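Local coordinates for Box C/D snoRNA protein 1 (PDB 6THL) that is required for the accumulation of box C/D snoRNAs, involved in snoRNA processing, transport to the nucleolus and ribosome biogenesis, at residues 30-35 against 42-47; 62-67 against 80-85; 115-120 against 145-150; 124-129 against 135-140. All blocks are in the same frame, centred on the assembly; numbering follows the deposited sequence.

Interaction 1 (30-35 against 42-47)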
# COMPACT_ATOMS: atom_id res chain seq x y z
N ASN B 30 -3.76 -2.19 -14.68
CA ASN B 30 -4.08 -2.75 -16.00
C ASN B 30 -3.12 -2.25 -17.10
O ASN B 30 -3.03 -1.05 -17.35
CB ASN B 30 -5.53 -2.39 -16.40
CG ASN B 30 -6.08 -3.28 -17.51
OD1 ASN B 30 -5.37 -4.06 -18.16
ND2 ASN B 30 -7.35 -3.18 -17.72
N ARG B 31 -2.39 -3.17 -17.74
CA ARG B 31 -1.59 -2.81 -18.93
C ARG B 31 -2.05 -3.55 -20.21
O ARG B 31 -1.40 -3.46 -21.26
CB ARG B 31 -0.07 -2.99 -18.65
CG ARG B 31 0.51 -2.01 -17.64
CD ARG B 31 2.05 -1.96 -17.58
NE ARG B 31 2.51 -1.49 -16.27
CZ ARG B 31 3.76 -1.55 -15.80
NH1 ARG B 31 4.77 -2.03 -16.53
NH2 ARG B 31 4.03 -1.12 -14.57
N SER B 32 -3.17 -4.25 -20.12
CA SER B 32 -3.81 -4.90 -21.28
C SER B 32 -4.04 -3.93 -22.43
O SER B 32 -4.71 -2.90 -22.28
CB SER B 32 -5.15 -5.52 -20.88
OG SER B 32 -5.00 -6.28 -19.69
N LYS B 33 -3.51 -4.28 -23.59
CA LYS B 33 -3.45 -3.38 -24.73
C LYS B 33 -3.35 -4.23 -26.01
O LYS B 33 -3.06 -5.43 -25.96
CB LYS B 33 -2.19 -2.52 -24.58
CG LYS B 33 -2.09 -1.33 -25.52
CD LYS B 33 -0.62 -0.99 -25.85
CE LYS B 33 -0.51 -0.04 -27.05
NZ LYS B 33 0.74 -0.23 -27.85
N TRP B 34 -3.63 -3.60 -27.15
CA TRP B 34 -3.25 -4.13 -28.45
C TRP B 34 -1.82 -3.77 -28.74
O TRP B 34 -1.46 -2.61 -28.71
CB TRP B 34 -4.08 -3.50 -29.56
CG TRP B 34 -3.54 -3.84 -30.89
CD1 TRP B 34 -2.58 -3.17 -31.58
CD2 TRP B 34 -3.90 -4.97 -31.69
NE1 TRP B 34 -2.31 -3.81 -32.76
CE2 TRP B 34 -3.11 -4.92 -32.85
CE3 TRP B 34 -4.81 -6.02 -31.52
CZ2 TRP B 34 -3.21 -5.89 -33.86
CZ3 TRP B 34 -4.91 -6.97 -32.52
CH2 TRP B 34 -4.11 -6.90 -33.67
N ASP B 35 -1.00 -4.75 -29.07
CA ASP B 35 0.42 -4.49 -29.19
C ASP B 35 0.84 -4.44 -30.64
O ASP B 35 0.76 -5.46 -31.35
CB ASP B 35 1.19 -5.56 -28.45
CG ASP B 35 2.64 -5.28 -28.42
OD1 ASP B 35 3.26 -5.40 -29.50
OD2 ASP B 35 3.15 -4.95 -27.33
N VAL B 42 -2.68 -8.23 -25.92
CA VAL B 42 -1.98 -8.75 -24.75
C VAL B 42 -2.68 -8.33 -23.48
O VAL B 42 -3.46 -7.39 -23.44
CB VAL B 42 -0.48 -8.38 -24.71
CG1 VAL B 42 0.19 -8.77 -26.01
CG2 VAL B 42 -0.26 -6.90 -24.42
N TRP B 43 -2.37 -9.05 -22.44
CA TRP B 43 -3.27 -9.17 -21.35
C TRP B 43 -2.49 -9.17 -20.04
O TRP B 43 -1.62 -10.01 -19.81
CB TRP B 43 -4.03 -10.50 -21.50
CG TRP B 43 -5.20 -10.42 -22.39
CD1 TRP B 43 -5.35 -11.02 -23.61
CD2 TRP B 43 -6.40 -9.70 -22.15
NE1 TRP B 43 -6.58 -10.71 -24.14
CE2 TRP B 43 -7.25 -9.90 -23.26
CE3 TRP B 43 -6.85 -8.89 -21.09
CZ2 TRP B 43 -8.52 -9.35 -23.35
CZ3 TRP B 43 -8.11 -8.31 -21.19
CH2 TRP B 43 -8.93 -8.55 -22.30
N SER B 44 -2.80 -8.21 -19.18
CA SER B 44 -2.39 -8.31 -17.82
C SER B 44 -3.35 -9.34 -17.18
O SER B 44 -4.57 -9.28 -17.40
CB SER B 44 -2.47 -6.93 -17.16
OG SER B 44 -2.16 -5.92 -18.13
N VAL B 45 -2.83 -10.32 -16.45
CA VAL B 45 -3.71 -11.09 -15.61
C VAL B 45 -3.27 -10.93 -14.14
O VAL B 45 -2.09 -10.72 -13.85
CB VAL B 45 -3.82 -12.60 -16.04
CG1 VAL B 45 -4.00 -12.74 -17.54
CG2 VAL B 45 -2.64 -13.41 -15.58
N GLU B 46 -4.23 -11.03 -13.22
CA GLU B 46 -3.93 -11.08 -11.79
C GLU B 46 -3.89 -12.54 -11.25
O GLU B 46 -4.91 -13.21 -11.09
CB GLU B 46 -4.94 -10.24 -11.00
CG GLU B 46 -4.70 -10.32 -9.51
CD GLU B 46 -5.74 -9.61 -8.71
OE1 GLU B 46 -5.44 -9.36 -7.53
OE2 GLU B 46 -6.83 -9.30 -9.25
N TRP B 47 -2.70 -13.02 -10.98
CA TRP B 47 -2.54 -14.36 -10.45
C TRP B 47 -2.79 -14.29 -8.97
O TRP B 47 -2.25 -13.44 -8.29
CB TRP B 47 -1.13 -14.90 -10.73
CG TRP B 47 -0.88 -15.11 -12.16
CD1 TRP B 47 -0.22 -14.30 -13.00
CD2 TRP B 47 -1.33 -16.22 -12.93
NE1 TRP B 47 -0.21 -14.83 -14.27
CE2 TRP B 47 -0.89 -16.02 -14.25
CE3 TRP B 47 -2.06 -17.38 -12.64
CZ2 TRP B 47 -1.14 -16.92 -15.26
CZ3 TRP B 47 -2.32 -18.28 -13.66
CH2 TRP B 47 -1.86 -18.05 -14.95
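Val42 pairs with Lys33 through both of its backbone polar atoms. Val42 N donates to Lys33 O at 2.8 Å, almost straight at 173°, and Lys33 N returns a bond to Val42 O. The valine side chain straddles this pair: its CG2 rests 3.5 Å from Lys33 O while CG1 leans toward Asp35 CB. The Trp43 indole packs on Val15 and Cys17 of strand 15-18, and its CE3 comes 3.5 Å from Ser32 OG. At Ser44 the bonding passes to side chains. Ser44 N donates to Ser32 OG at 3.0 Å, and Ser44 OG accepts from Arg31 N at 2.8 Å. Small hydroxyl residues suit this spot because each oxygen lies close enough to the backbone to stand in for a main-chain group. Ser32 OG stands beside its own backbone N, anti to the carbonyl carbon (chi1 -48°), where it can meet Ser44 N and also donate to Asn30 OD1 at 2.7 Å, in the carbonyl plane. Ser32 N bonds the same oxygen in an Asx turn, while Asn30 ND2 is tied to Glu162. With alanine in place of Ser32, Ser44 N would probably lose its acceptor and Asn30 OD1 one of its two donors. The whole is an antiparallel beta hairpin, strands 33-35 and 40-49, whose open end is continued by serine hydroxyls.

Interaction 2 (62-67 against 80-85)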
# COMPACT_ATOMS: atom_id res chain seq x y z
N PHE B 62 -0.65 -15.54 -2.21
CA PHE B 62 0.39 -14.80 -2.95
C PHE B 62 -0.25 -14.37 -4.23
O PHE B 62 -0.70 -15.21 -5.02
CB PHE B 62 1.66 -15.61 -3.29
CG PHE B 62 2.65 -14.89 -4.22
CD1 PHE B 62 3.82 -14.37 -3.74
CD2 PHE B 62 2.41 -14.79 -5.58
CE1 PHE B 62 4.70 -13.72 -4.57
CE2 PHE B 62 3.30 -14.15 -6.41
CZ PHE B 62 4.44 -13.61 -5.91
N LYS B 63 -0.28 -13.05 -4.42
CA LYS B 63 -0.86 -12.45 -5.59
C LYS B 63 0.26 -11.90 -6.45
O LYS B 63 1.28 -11.46 -5.94
CB LYS B 63 -1.83 -11.38 -5.15
CG LYS B 63 -2.87 -11.94 -4.18
CD LYS B 63 -3.09 -11.06 -2.97
CE LYS B 63 -4.06 -9.92 -3.27
NZ LYS B 63 -4.99 -9.71 -2.13
N HIS B 64 0.11 -11.98 -7.76
CA HIS B 64 1.04 -11.33 -8.63
C HIS B 64 0.38 -11.01 -9.94
O HIS B 64 -0.34 -11.82 -10.46
CB HIS B 64 2.31 -12.14 -8.84
CG HIS B 64 3.29 -11.45 -9.71
ND1 HIS B 64 4.41 -10.84 -9.21
CD2 HIS B 64 3.29 -11.21 -11.04
CE1 HIS B 64 5.08 -10.28 -10.20
NE2 HIS B 64 4.42 -10.49 -11.33
N VAL B 65 0.66 -9.82 -10.45
CA VAL B 65 0.10 -9.33 -11.69
C VAL B 65 1.13 -9.36 -12.80
O VAL B 65 2.16 -8.71 -12.68
CB VAL B 65 -0.38 -7.89 -11.50
CG1 VAL B 65 -0.97 -7.32 -12.77
CG2 VAL B 65 -1.40 -7.88 -10.38
N SER B 66 0.87 -10.14 -13.85
CA SER B 66 1.76 -10.26 -14.99
C SER B 66 1.21 -9.40 -16.06
O SER B 66 0.03 -9.15 -16.08
CB SER B 66 1.86 -11.68 -15.48
OG SER B 66 2.56 -12.48 -14.54
N HIS B 67 2.07 -8.93 -16.94
CA HIS B 67 1.66 -8.03 -17.99
C HIS B 67 2.03 -8.61 -19.35
O HIS B 67 2.86 -9.50 -19.44
CB HIS B 67 2.39 -6.70 -17.83
CG HIS B 67 1.96 -5.89 -16.65
ND1 HIS B 67 0.71 -5.33 -16.54
CD2 HIS B 67 2.66 -5.47 -15.57
CE1 HIS B 67 0.63 -4.63 -15.43
NE2 HIS B 67 1.80 -4.70 -14.82
N GLY B 80 4.88 -16.83 -15.44
CA GLY B 80 5.99 -15.98 -15.12
C GLY B 80 6.83 -16.75 -14.15
O GLY B 80 6.29 -17.45 -13.30
N LYS B 81 8.15 -16.64 -14.30
CA LYS B 81 9.07 -17.28 -13.37
C LYS B 81 8.59 -17.17 -11.93
O LYS B 81 8.07 -18.13 -11.39
CB LYS B 81 10.48 -16.69 -13.49
CG LYS B 81 11.35 -17.40 -14.50
CD LYS B 81 12.73 -16.76 -14.62
CE LYS B 81 13.63 -17.56 -15.57
NZ LYS B 81 14.85 -16.84 -16.07
N ASN B 82 8.75 -15.99 -11.32
CA ASN B 82 8.39 -15.77 -9.90
C ASN B 82 7.13 -16.52 -9.40
O ASN B 82 7.10 -17.06 -8.26
CB ASN B 82 8.26 -14.25 -9.60
CG ASN B 82 7.58 -13.46 -10.72
OD1 ASN B 82 7.20 -14.00 -11.78
ND2 ASN B 82 7.46 -12.17 -10.50
N VAL B 83 6.13 -16.51 -10.29
CA VAL B 83 4.82 -17.08 -10.03
C VAL B 83 4.92 -18.60 -10.02
O VAL B 83 4.34 -19.25 -9.16
CB VAL B 83 3.78 -16.66 -11.11
CG1 VAL B 83 2.41 -17.27 -10.80
CG2 VAL B 83 3.69 -15.14 -11.24
N PHE B 84 5.63 -19.15 -11.00
CA PHE B 84 5.94 -20.56 -10.99
C PHE B 84 6.71 -20.81 -9.72
O PHE B 84 6.22 -21.46 -8.81
CB PHE B 84 6.77 -20.95 -12.22
CG PHE B 84 7.27 -22.36 -12.17
CD1 PHE B 84 6.60 -23.36 -12.85
CD2 PHE B 84 8.40 -22.68 -11.44
CE1 PHE B 84 7.06 -24.68 -12.80
CE2 PHE B 84 8.86 -23.99 -11.38
CZ PHE B 84 8.19 -24.99 -12.06
N GLN B 85 7.91 -20.27 -9.62
CA GLN B 85 8.70 -20.55 -8.45
C GLN B 85 7.74 -20.74 -7.29
O GLN B 85 7.76 -21.76 -6.60
CB GLN B 85 9.70 -19.42 -8.16
CG GLN B 85 10.92 -19.43 -9.07
CD GLN B 85 11.79 -18.19 -8.92
OE1 GLN B 85 11.29 -17.06 -8.82
NE2 GLN B 85 13.11 -18.39 -8.91
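His64 and Asn82 meet where a helix is laid nearly antiparallel to a beta strand: the start of helix 81-90 runs beside strand 62-70, the two short axes 9.5 Å apart at their closest and 154° between their directions. The imidazole reaches toward the helix because CG is anti to the backbone N. The Asn82 amide comes over one face, near the rim, with CG 4.1 Å above the ring plane and the two planes 68° apart, so the amide presents its nitrogen to the ring rather than stacking on it. Asn82 ND2 faces His64 CE1, 3.1 Å away, and no hydrogen bond forms. Beside it Val83 CG2 packs obliquely, 4.0 Å from His64 CD2, a branched aliphatic well suited to fill the angle between strand and helix.

The helix begins at Gly80, its N-cap residue, whose O accepts from Phe84 N at 2.9 Å. The backbone angles of Gly80 would bring a CB too close to the preceding carbonyl oxygen, consistent with a glycine here. With Asn82 CG placed between backbone N and carbonyl carbon (chi1 39°), OD1 folds back to accept a weak bond from Val83 N, and ND2 is the atom left facing the histidine. Ser66, further along the strand, lies 4.4 Å by its OG from Val83 CG2; that hydroxyl bonds Met79 O, just before the helix. A basic side chain of another protein's chain also packs on His64, and the same chain hydrogen-bonds the backbone of Val65.

Interaction 3 (115-120 against 145-150)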
# COMPACT_ATOMS: atom_id res chain seq x y z
N ILE B 115 5.72 -28.69 -16.52
CA ILE B 115 5.53 -29.21 -15.16
C ILE B 115 4.19 -28.80 -14.54
O ILE B 115 3.67 -29.51 -13.69
CB ILE B 115 6.66 -28.78 -14.18
CG1 ILE B 115 8.03 -29.24 -14.72
CG2 ILE B 115 6.40 -29.35 -12.78
CD1 ILE B 115 9.21 -28.49 -14.14
N LEU B 116 3.64 -27.66 -14.96
CA LEU B 116 2.32 -27.22 -14.49
C LEU B 116 1.19 -28.02 -15.15
O LEU B 116 0.11 -28.11 -14.59
CB LEU B 116 2.09 -25.72 -14.72
CG LEU B 116 3.13 -24.72 -14.19
CD1 LEU B 116 2.69 -23.31 -14.54
CD2 LEU B 116 3.40 -24.84 -12.70
N GLN B 117 1.45 -28.60 -16.33
CA GLN B 117 0.42 -29.37 -17.02
C GLN B 117 0.10 -30.73 -16.38
O GLN B 117 -1.00 -31.24 -16.55
CB GLN B 117 0.82 -29.60 -18.46
CG GLN B 117 0.77 -28.34 -19.30
CD GLN B 117 1.24 -28.59 -20.71
OE1 GLN B 117 1.95 -27.77 -21.29
NE2 GLN B 117 0.86 -29.73 -21.27
N LYS B 118 1.06 -31.30 -15.66
CA LYS B 118 0.90 -32.62 -15.06
C LYS B 118 0.84 -32.42 -13.55
O LYS B 118 1.44 -33.15 -12.77
CB LYS B 118 2.06 -33.53 -15.48
CG LYS B 118 2.46 -33.42 -16.96
CD LYS B 118 1.32 -33.74 -17.94
CE LYS B 118 1.57 -33.14 -19.32
NZ LYS B 118 0.64 -33.66 -20.37
N SER B 119 0.06 -31.43 -13.17
CA SER B 119 0.23 -30.77 -11.89
C SER B 119 -0.95 -30.94 -10.94
O SER B 119 -0.76 -31.02 -9.73
CB SER B 119 0.43 -29.29 -12.16
OG SER B 119 -0.05 -28.50 -11.10
N GLY B 120 -2.16 -30.95 -11.48
CA GLY B 120 -3.36 -31.10 -10.63
C GLY B 120 -3.91 -29.80 -10.04
O GLY B 120 -4.89 -29.80 -9.28
N ALA B 145 -10.70 -24.61 -18.23
CA ALA B 145 -10.06 -25.77 -18.82
C ALA B 145 -8.84 -25.25 -19.53
O ALA B 145 -8.88 -24.95 -20.71
CB ALA B 145 -11.02 -26.46 -19.79
N ILE B 146 -7.77 -25.12 -18.78
CA ILE B 146 -6.65 -24.30 -19.21
C ILE B 146 -5.90 -24.95 -20.36
O ILE B 146 -5.34 -24.24 -21.20
CB ILE B 146 -5.70 -23.99 -18.04
CG1 ILE B 146 -4.75 -25.17 -17.76
CG2 ILE B 146 -6.52 -23.62 -16.80
CD1 ILE B 146 -3.94 -25.01 -16.49
N HIS B 147 -5.92 -26.28 -20.41
CA HIS B 147 -5.12 -27.05 -21.35
C HIS B 147 -5.82 -27.30 -22.67
O HIS B 147 -5.26 -27.91 -23.56
CB HIS B 147 -4.72 -28.37 -20.70
CG HIS B 147 -3.96 -28.19 -19.43
ND1 HIS B 147 -2.79 -27.47 -19.37
CD2 HIS B 147 -4.23 -28.58 -18.16
CE1 HIS B 147 -2.35 -27.45 -18.12
NE2 HIS B 147 -3.21 -28.11 -17.37
N GLU B 148 -7.04 -26.81 -22.79
CA GLU B 148 -7.85 -27.14 -23.92
C GLU B 148 -8.19 -25.88 -24.69
O GLU B 148 -9.10 -25.91 -25.50
CB GLU B 148 -9.11 -27.85 -23.42
CG GLU B 148 -8.87 -28.66 -22.13
CD GLU B 148 -9.72 -29.93 -21.96
OE1 GLU B 148 -10.33 -30.40 -22.94
OE2 GLU B 148 -9.73 -30.49 -20.84
N LYS B 149 -7.46 -24.78 -24.46
CA LYS B 149 -7.77 -23.44 -25.02
C LYS B 149 -6.72 -22.36 -24.70
O LYS B 149 -6.06 -22.39 -23.66
CB LYS B 149 -9.13 -22.93 -24.52
CG LYS B 149 -10.30 -23.02 -25.50
CD LYS B 149 -11.59 -22.64 -24.77
CE LYS B 149 -12.84 -23.31 -25.32
NZ LYS B 149 -13.62 -22.33 -26.11
N CYS B 150 -6.60 -21.39 -25.60
CA CYS B 150 -5.76 -20.23 -25.37
C CYS B 150 -6.55 -19.18 -24.55
O CYS B 150 -7.80 -19.20 -24.53
CB CYS B 150 -5.24 -19.65 -26.70
SG CYS B 150 -6.52 -18.93 -27.77
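His147 presses its ring against Gln117, and nearly all the closeness of this small contact, 109 Å² in total, is gathered there. The ring's CE1 is the leading atom, 3.5 Å from Gln117 CG and the same distance from Gln117 CA, with Gln117 CB at 3.8 Å. The methylene approaches obliquely, and it is the aliphatic part of the glutamine, not the amide, that does the touching. Under the ring on its own side lies Ile146, whose CG1 is placed over the centre of one face. One face of the imidazole is thus covered by Ile146, while its CE1 meets the helix. Its CG stands anti to the carbonyl carbon (chi1 -58°), a setting that sends the ring across to the helix.

The looser side is polar. Leu116 O lies at the ring's edge, near its plane, but 4.3 Å from His147 NE2, and no hydrogen bond crosses between the two segments. Beyond CG the glutamine chain is extended (chi2 177°), carrying the amide away from the ring, the two planes 42° apart. Histidine and glutamine suit such a partly solvent-exposed border, since each offers carbon surface for packing and polar atoms for water. Toward the interior the neighbours are nonpolar: Leu116 rests on Val76 and Met79, and Ile146 on Leu75 and Val76, so both segments share the loop that precedes helix 81-90. The arrangement is a surface packing of the last part of helix 109-117 on the loop between strand 140-143 and helix 151-155, the latter N-capped by Cys150.

Interaction 4 (124-129 against 135-140)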
# COMPACT_ATOMS: atom_id res chain seq x y z
N TYR B 124 -9.29 -21.20 -11.61
CA TYR B 124 -10.59 -20.63 -11.57
C TYR B 124 -10.46 -19.15 -11.90
O TYR B 124 -9.63 -18.49 -11.31
CB TYR B 124 -11.10 -20.79 -10.14
CG TYR B 124 -11.09 -22.20 -9.59
CD1 TYR B 124 -12.27 -22.96 -9.56
CD2 TYR B 124 -9.94 -22.77 -9.07
CE1 TYR B 124 -12.28 -24.25 -9.04
CE2 TYR B 124 -9.94 -24.06 -8.55
CZ TYR B 124 -11.12 -24.80 -8.54
OH TYR B 124 -11.15 -26.09 -8.04
N THR B 125 -11.22 -18.62 -12.85
CA THR B 125 -11.43 -17.17 -12.97
C THR B 125 -12.78 -16.92 -12.31
O THR B 125 -13.45 -17.86 -11.84
CB THR B 125 -11.41 -16.66 -14.44
OG1 THR B 125 -11.22 -15.24 -14.48
CG2 THR B 125 -12.69 -16.99 -15.18
N LYS B 126 -13.21 -15.67 -12.27
CA LYS B 126 -14.43 -15.35 -11.58
C LYS B 126 -15.47 -14.97 -12.60
O LYS B 126 -15.12 -14.67 -13.75
CB LYS B 126 -14.16 -14.27 -10.52
CG LYS B 126 -14.15 -12.85 -11.02
CD LYS B 126 -13.14 -12.00 -10.27
CE LYS B 126 -13.52 -11.75 -8.84
NZ LYS B 126 -12.62 -10.74 -8.18
N THR B 127 -16.75 -15.02 -12.23
CA THR B 127 -17.85 -14.99 -13.23
C THR B 127 -18.87 -13.95 -12.89
O THR B 127 -19.09 -13.65 -11.73
CB THR B 127 -18.51 -16.39 -13.38
OG1 THR B 127 -18.97 -16.56 -14.72
CG2 THR B 127 -19.69 -16.63 -12.38
N PHE B 128 -19.50 -13.38 -13.91
CA PHE B 128 -20.34 -12.20 -13.76
C PHE B 128 -21.64 -12.39 -14.53
O PHE B 128 -21.62 -13.06 -15.57
CB PHE B 128 -19.64 -10.95 -14.33
CG PHE B 128 -18.37 -10.57 -13.64
CD1 PHE B 128 -18.38 -9.65 -12.60
CD2 PHE B 128 -17.15 -11.10 -14.06
CE1 PHE B 128 -17.21 -9.29 -11.96
CE2 PHE B 128 -15.96 -10.75 -13.43
CZ PHE B 128 -15.99 -9.84 -12.37
N PRO B 129 -22.75 -11.76 -14.06
CA PRO B 129 -24.00 -11.70 -14.82
C PRO B 129 -23.83 -11.19 -16.27
O PRO B 129 -24.22 -11.87 -17.25
CB PRO B 129 -24.86 -10.73 -14.00
CG PRO B 129 -24.35 -10.85 -12.59
CD PRO B 129 -22.88 -11.15 -12.72
N ILE B 135 -21.25 -1.37 -11.94
CA ILE B 135 -20.03 -2.20 -11.84
C ILE B 135 -19.85 -2.89 -10.50
O ILE B 135 -19.94 -2.25 -9.45
CB ILE B 135 -18.75 -1.37 -12.12
CG1 ILE B 135 -18.64 -1.06 -13.62
CG2 ILE B 135 -17.50 -2.12 -11.66
CD1 ILE B 135 -17.38 -0.34 -14.04
N MET B 136 -19.53 -4.19 -10.52
CA MET B 136 -19.54 -4.96 -9.27
C MET B 136 -18.67 -6.20 -9.26
O MET B 136 -18.85 -7.08 -10.08
CB MET B 136 -20.99 -5.34 -8.95
CG MET B 136 -21.19 -5.97 -7.58
SD MET B 136 -22.76 -5.50 -6.80
CE MET B 136 -24.03 -6.30 -7.81
N ASP B 137 -17.75 -6.25 -8.28
CA ASP B 137 -16.89 -7.43 -7.97
C ASP B 137 -17.72 -8.73 -7.79
O ASP B 137 -18.93 -8.66 -7.64
CB ASP B 137 -16.15 -7.08 -6.67
CG ASP B 137 -14.93 -7.97 -6.34
OD1 ASP B 137 -14.62 -8.98 -7.00
OD2 ASP B 137 -14.27 -7.63 -5.33
N SER B 138 -17.10 -9.90 -7.83
CA SER B 138 -17.80 -11.17 -7.65
C SER B 138 -17.00 -12.21 -6.83
O SER B 138 -15.78 -12.17 -6.72
CB SER B 138 -18.16 -11.77 -9.01
OG SER B 138 -18.65 -13.11 -8.89
N LYS B 139 -17.73 -13.14 -6.21
CA LYS B 139 -17.10 -14.22 -5.48
C LYS B 139 -17.63 -15.55 -5.99
O LYS B 139 -17.48 -16.59 -5.34
CB LYS B 139 -17.34 -14.02 -3.99
CG LYS B 139 -16.87 -12.66 -3.54
CD LYS B 139 -16.62 -12.54 -2.06
CE LYS B 139 -16.57 -11.07 -1.69
NZ LYS B 139 -16.23 -10.85 -0.25
N LYS B 140 -18.22 -15.51 -7.19
CA LYS B 140 -18.70 -16.67 -7.88
C LYS B 140 -17.62 -17.02 -8.84
O LYS B 140 -17.29 -16.22 -9.71
CB LYS B 140 -19.98 -16.36 -8.69
CG LYS B 140 -21.20 -15.88 -7.91
CD LYS B 140 -21.60 -16.83 -6.82
CE LYS B 140 -22.77 -16.26 -6.07
NZ LYS B 140 -22.70 -16.65 -4.63
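Asp137 OD1 is gripped from two directions. Lys126 NZ meets it nearly head-on, 2.9 Å away, in a salt bridge, while Ser138 N of the aspartate's own segment donates at 2.8 Å from the anti side, well out of the carboxylate plane. The lysine gets there by bending: CG sits between backbone N and carbonyl carbon (chi1 83°), and further turns at chi2 and chi3 bring the chain across the aspartate at about a right angle. A long, flexible lysine suits this reach. A second, weak and long ion pair links Lys126 NZ to an acidic side chain of another protein's chain. An asparagine in place of Asp137 would probably leave the ammonium group of Lys126 without the charge that balances it here.

The contact continues the antiparallel pairing of strands 122-126 and 140-143 into the loop that joins them. Thr127 N donates to Lys140 O at 2.8 Å, and nearby Thr127 CG2 packs 3.7 Å from Lys140 CB; the ammonium group of Lys140 goes on to Glu180. Ser138 adds a side-chain link: its OG donates to Thr127 O at 2.9 Å and accepts from Lys140 N at 3.0 Å, the latter bond closing an ST turn. Serine fits because its short hydroxyl can serve two backbone groups at once. Phe128 offers its edge, CE1 lying 3.3 Å from Met136 O with that oxygen in the ring plane, an approach consistent with the slightly positive rim of an aromatic ring. Thr159 and Ile161 of strand 159-161 also touch the phenylalanine.

How the interactions relate
All four contacts fall within the BCD1 domain. From the N terminus, interaction 1 closes the short hairpin turn between 30-35 and 42-47. Interaction 2 then closes the loop from strand 62-70 to helix 81-90; it joins interaction 1 directly, because strands 40-49 and 62-70 are sheet neighbours and Trp47 N lies 2.7 Å from His64 O. Next, interaction 3 spans the chain from helix 109-117 to 145-150, and interaction 4 is nested inside that loop. No two contacts cross. Phe84 on Leu116 links interactions 2 and 3, helix to helix, whereas interaction 4, about 21 Å from interaction 2 between centres, reaches the same mixed sheet.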